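Local coordinates for Thiol:disulfide interchange protein, thioredoxin family protein (Chlorobaculum tepidum, PDB 3OR5) that probably acts as a thioredoxin-fold oxidoreductase that exchanges thiols and disulfides, perhaps in the maturation of c-type cytochromes, at residues I73-Q78 / M96-E101. Sequence-based numbering, arbitrary orientation.
Sequences IAVNEQ and MMATPE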
ATOM      1  N   ILE A  73       0.391   3.238  -4.552  1.00  9.03           N
ATOM      2  CA  ILE A  73      -0.424   4.041  -5.492  1.00 10.25           C
ATOM      3  C   ILE A  73       0.210   5.425  -5.453  1.00  9.90           C
ATOM      4  O   ILE A  73       0.234   6.080  -4.411  1.00 10.87           O
ATOM      5  CB  ILE A  73      -1.897   4.065  -5.045  1.00 10.61           C
ATOM      6  CG1 ILE A  73      -2.496   2.617  -5.205  1.00 13.38           C
ATOM      7  CG2 ILE A  73      -2.683   5.091  -5.978  1.00 12.34           C
ATOM      8  CD1 ILE A  73      -3.948   2.485  -4.671  1.00 17.27           C
ATOM      9  N   ALA A  74       0.756   5.859  -6.583  1.00  9.35           N
ATOM     10  CA  ALA A  74       1.580   7.107  -6.620  1.00  9.72           C
ATOM     11  C   ALA A  74       0.662   8.267  -6.963  1.00 10.64           C
ATOM     12  O   ALA A  74       0.042   8.288  -8.041  1.00 12.04           O
ATOM     13  CB  ALA A  74       2.671   6.994  -7.713  1.00 10.59           C
ATOM     14  N   VAL A  75       0.602   9.235  -6.056  1.00 11.24           N
ATOM     15  CA  VAL A  75      -0.257  10.410  -6.184  1.00 11.60           C
ATOM     16  C   VAL A  75       0.569  11.626  -6.538  1.00 12.41           C
ATOM     17  O   VAL A  75       1.767  11.654  -6.216  1.00 12.43           O
ATOM     18  CB  VAL A  75      -1.037  10.636  -4.874  1.00 13.58           C
ATOM     19  CG1 VAL A  75      -2.124   9.487  -4.654  1.00 14.63           C
ATOM     20  CG2 VAL A  75      -0.142  10.804  -3.684  1.00 14.74           C
ATOM     21  N   ASN A  76      -0.058  12.617  -7.202  1.00 13.31           N
ATOM     22  CA  ASN A  76       0.711  13.873  -7.474  1.00 13.74           C
ATOM     23  C   ASN A  76       2.027  13.590  -8.170  1.00 14.53           C
ATOM     24  O   ASN A  76       2.994  14.258  -7.916  1.00 14.22           O
ATOM     25  CB  ASN A  76       0.910  14.672  -6.166  1.00 15.46           C
ATOM     26  CG  ASN A  76      -0.413  15.015  -5.445  1.00 22.55           C
ATOM     27  OD1 ASN A  76      -0.760  16.205  -5.296  1.00 29.84           O
ATOM     28  ND2 ASN A  76      -1.092  14.033  -4.920  1.00 20.49           N
ATOM     29  N   GLU A  77       2.034  12.604  -9.080  1.00 13.00           N
ATOM     30  CA  GLU A  77       3.244  12.116  -9.676  1.00 12.67           C
ATOM     31  C   GLU A  77       3.280  12.153 -11.192  1.00 11.01           C
ATOM     32  O   GLU A  77       2.301  12.597 -11.871  1.00 14.07           O
ATOM     33  CB  GLU A  77       3.555  10.673  -9.117  1.00 10.46           C
ATOM     34  CG  GLU A  77       4.505  10.784  -7.911  1.00 10.77           C
ATOM     35  CD  GLU A  77       5.943  11.134  -8.286  1.00 11.63           C
ATOM     36  OE1 GLU A  77       6.233  11.541  -9.432  1.00 13.00           O
ATOM     37  OE2 GLU A  77       6.824  10.933  -7.396  1.00 12.12           O
ATOM     38  N   GLN A  78       4.456  11.827 -11.733  1.00 11.32           N
ATOM     39  CA  GLN A  78       4.663  11.676 -13.181  1.00 13.92           C
ATOM     40  C   GLN A  78       5.256  10.277 -13.444  1.00 11.82           C
ATOM     41  O   GLN A  78       6.110   9.787 -12.749  1.00 12.05           O
ATOM     42  CB  GLN A  78       5.612  12.717 -13.701  1.00 16.31           C
ATOM     43  CG  GLN A  78       5.002  14.113 -13.632  1.00 16.63           C
ATOM     44  CD  GLN A  78       5.920  15.197 -14.272  1.00 22.59           C
ATOM     45  OE1 GLN A  78       6.751  14.932 -15.148  1.00 26.56           O
ATOM     46  NE2 GLN A  78       5.710  16.454 -13.841  1.00 35.11           N
HETATM   47  N   MSE A  96       1.038   1.424  -8.928  1.00 11.47           N
HETATM   48  CA  MSE A  96       0.158   1.990  -9.991  1.00 10.06           C
HETATM   49  C   MSE A  96       0.167   3.503  -9.867  1.00  9.07           C
HETATM   50  O   MSE A  96       0.206   4.046  -8.710  1.00 11.65           O
HETATM   51  CB  MSE A  96      -1.309   1.479  -9.910  1.00 12.70           C
HETATM   52  CG  MSE A  96      -1.290   0.060 -10.253  1.00 14.02           C
HETATM   53 SE   MSE A  96      -3.166  -0.613  -9.959  1.00 29.51          SE
HETATM   54  CE  MSE A  96      -3.078  -0.643  -8.038  1.00 18.71           C
HETATM   55  N   MSE A  97       0.074   4.188 -10.989  1.00  8.50           N
HETATM   56  CA  MSE A  97      -0.264   5.652 -10.906  1.00  9.08           C
HETATM   57  C   MSE A  97      -1.668   5.840 -10.388  1.00  9.79           C
HETATM   58  O   MSE A  97      -2.604   5.120 -10.800  1.00 12.90           O
HETATM   59  CB  MSE A  97      -0.216   6.306 -12.291  1.00  9.83           C
HETATM   60  CG  MSE A  97       1.153   6.081 -12.997  1.00 10.38           C
HETATM   61 SE   MSE A  97       2.640   7.053 -12.043  1.00 22.11          SE
HETATM   62  CE  MSE A  97       2.000   8.898 -12.266  1.00 13.91           C
ATOM     63  N   ALA A  98      -1.867   6.837  -9.502  1.00 11.03           N
ATOM     64  CA  ALA A  98      -3.222   7.021  -9.007  1.00 12.78           C
ATOM     65  C   ALA A  98      -4.165   7.418 -10.138  1.00 14.06           C
ATOM     66  O   ALA A  98      -3.771   8.107 -11.142  1.00 14.88           O
ATOM     67  CB  ALA A  98      -3.223   8.172  -7.990  1.00 12.83           C
ATOM     68  N   THR A  99      -5.394   6.972  -9.971  1.00 13.97           N
ATOM     69  CA  THR A  99      -6.501   7.411 -10.807  1.00 15.68           C
ATOM     70  C   THR A  99      -7.600   7.904  -9.838  1.00 15.89           C
ATOM     71  O   THR A  99      -7.572   7.609  -8.639  1.00 16.21           O
ATOM     72  CB  THR A  99      -7.111   6.272 -11.567  1.00 16.36           C
ATOM     73  OG1 THR A  99      -7.681   5.294 -10.691  1.00 18.18           O
ATOM     74  CG2 THR A  99      -6.113   5.522 -12.520  1.00 16.63           C
ATOM     75  N   PRO A 100      -8.539   8.717 -10.330  1.00 16.77           N
ATOM     76  CA  PRO A 100      -9.571   9.130  -9.366  1.00 19.10           C
ATOM     77  C   PRO A 100     -10.311   7.985  -8.760  1.00 19.11           C
ATOM     78  O   PRO A 100     -10.673   8.072  -7.554  1.00 19.34           O
ATOM     79  CB  PRO A 100     -10.538  10.004 -10.214  1.00 19.28           C
ATOM     80  CG  PRO A 100      -9.686  10.503 -11.326  1.00 19.65           C
ATOM     81  CD  PRO A 100      -8.646   9.388 -11.641  1.00 17.47           C
ATOM     82  N   GLU A 101     -10.494   6.903  -9.520  1.00 19.46           N
ATOM     83  CA  GLU A 101     -11.160   5.732  -9.019  1.00 20.15           C
ATOM     84  C   GLU A 101     -10.382   5.031  -7.872  1.00 18.82           C
ATOM     85  O   GLU A 101     -10.960   4.544  -6.904  1.00 19.58           O
ATOM     86  CB  GLU A 101     -11.321   4.731 -10.163  1.00 22.29           C
ATOM     87  CG  GLU A 101     -11.910   3.415  -9.795  1.00 29.53           C
ATOM     88  CD  GLU A 101     -12.086   2.546 -11.063  1.00 41.71           C
ATOM     89  OE1 GLU A 101     -11.059   2.276 -11.766  1.00 42.62           O
ATOM     90  OE2 GLU A 101     -13.235   2.147 -11.373  1.00 45.16           O
TER
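A74 binds the segment 96-101 through both of its backbone polar atoms: its N donates to M96 O (2.8 Å, N-H...O 166°), and its O accepts from A98 N at 2.8 Å, the donor tilted 33° from the carbonyl plane. The second bond carries the pairing one residue past the end of the strand at M97.

I73 and M96 put their side chains on one face of the sheet. I73 CG2 stands anti to the backbone N, beside the carbonyl carbon, and from there packs on A98, 3.7 Å from its CB, while CG1 meets the M96 methyl CE more loosely. A98 CB also takes V75 CG1 at 3.8 Å, so this small methyl packs against both branched side chains.

On the other face, the M97 selenomethionine folds back. Bends about its last two side-chain torsions carry its SE past A74 CB and bring CE up against the turn after the strand, 3.9 Å from E77 CB and 3.7 Å from Q78 C. The E77 carboxylate leads away from M97; OE1 accepts from Q78 N, just before helix 79-89, and from N81 ND2, while OE2 bonds T44 OG1. The E77 side chain lies near, without touching, a probable thioredoxin-type CxxC.

The contact lies at the C-terminal ends of strands 68-74 and 95-97, joined by helix 79-89 in a beta-alpha-beta unit of a thioredoxin-type sheet: strand 95-97 is outermost, strand 68-74 lies between it and strand 36-42, and helix 79-89 covers the A74/M97 face through L79 and V82.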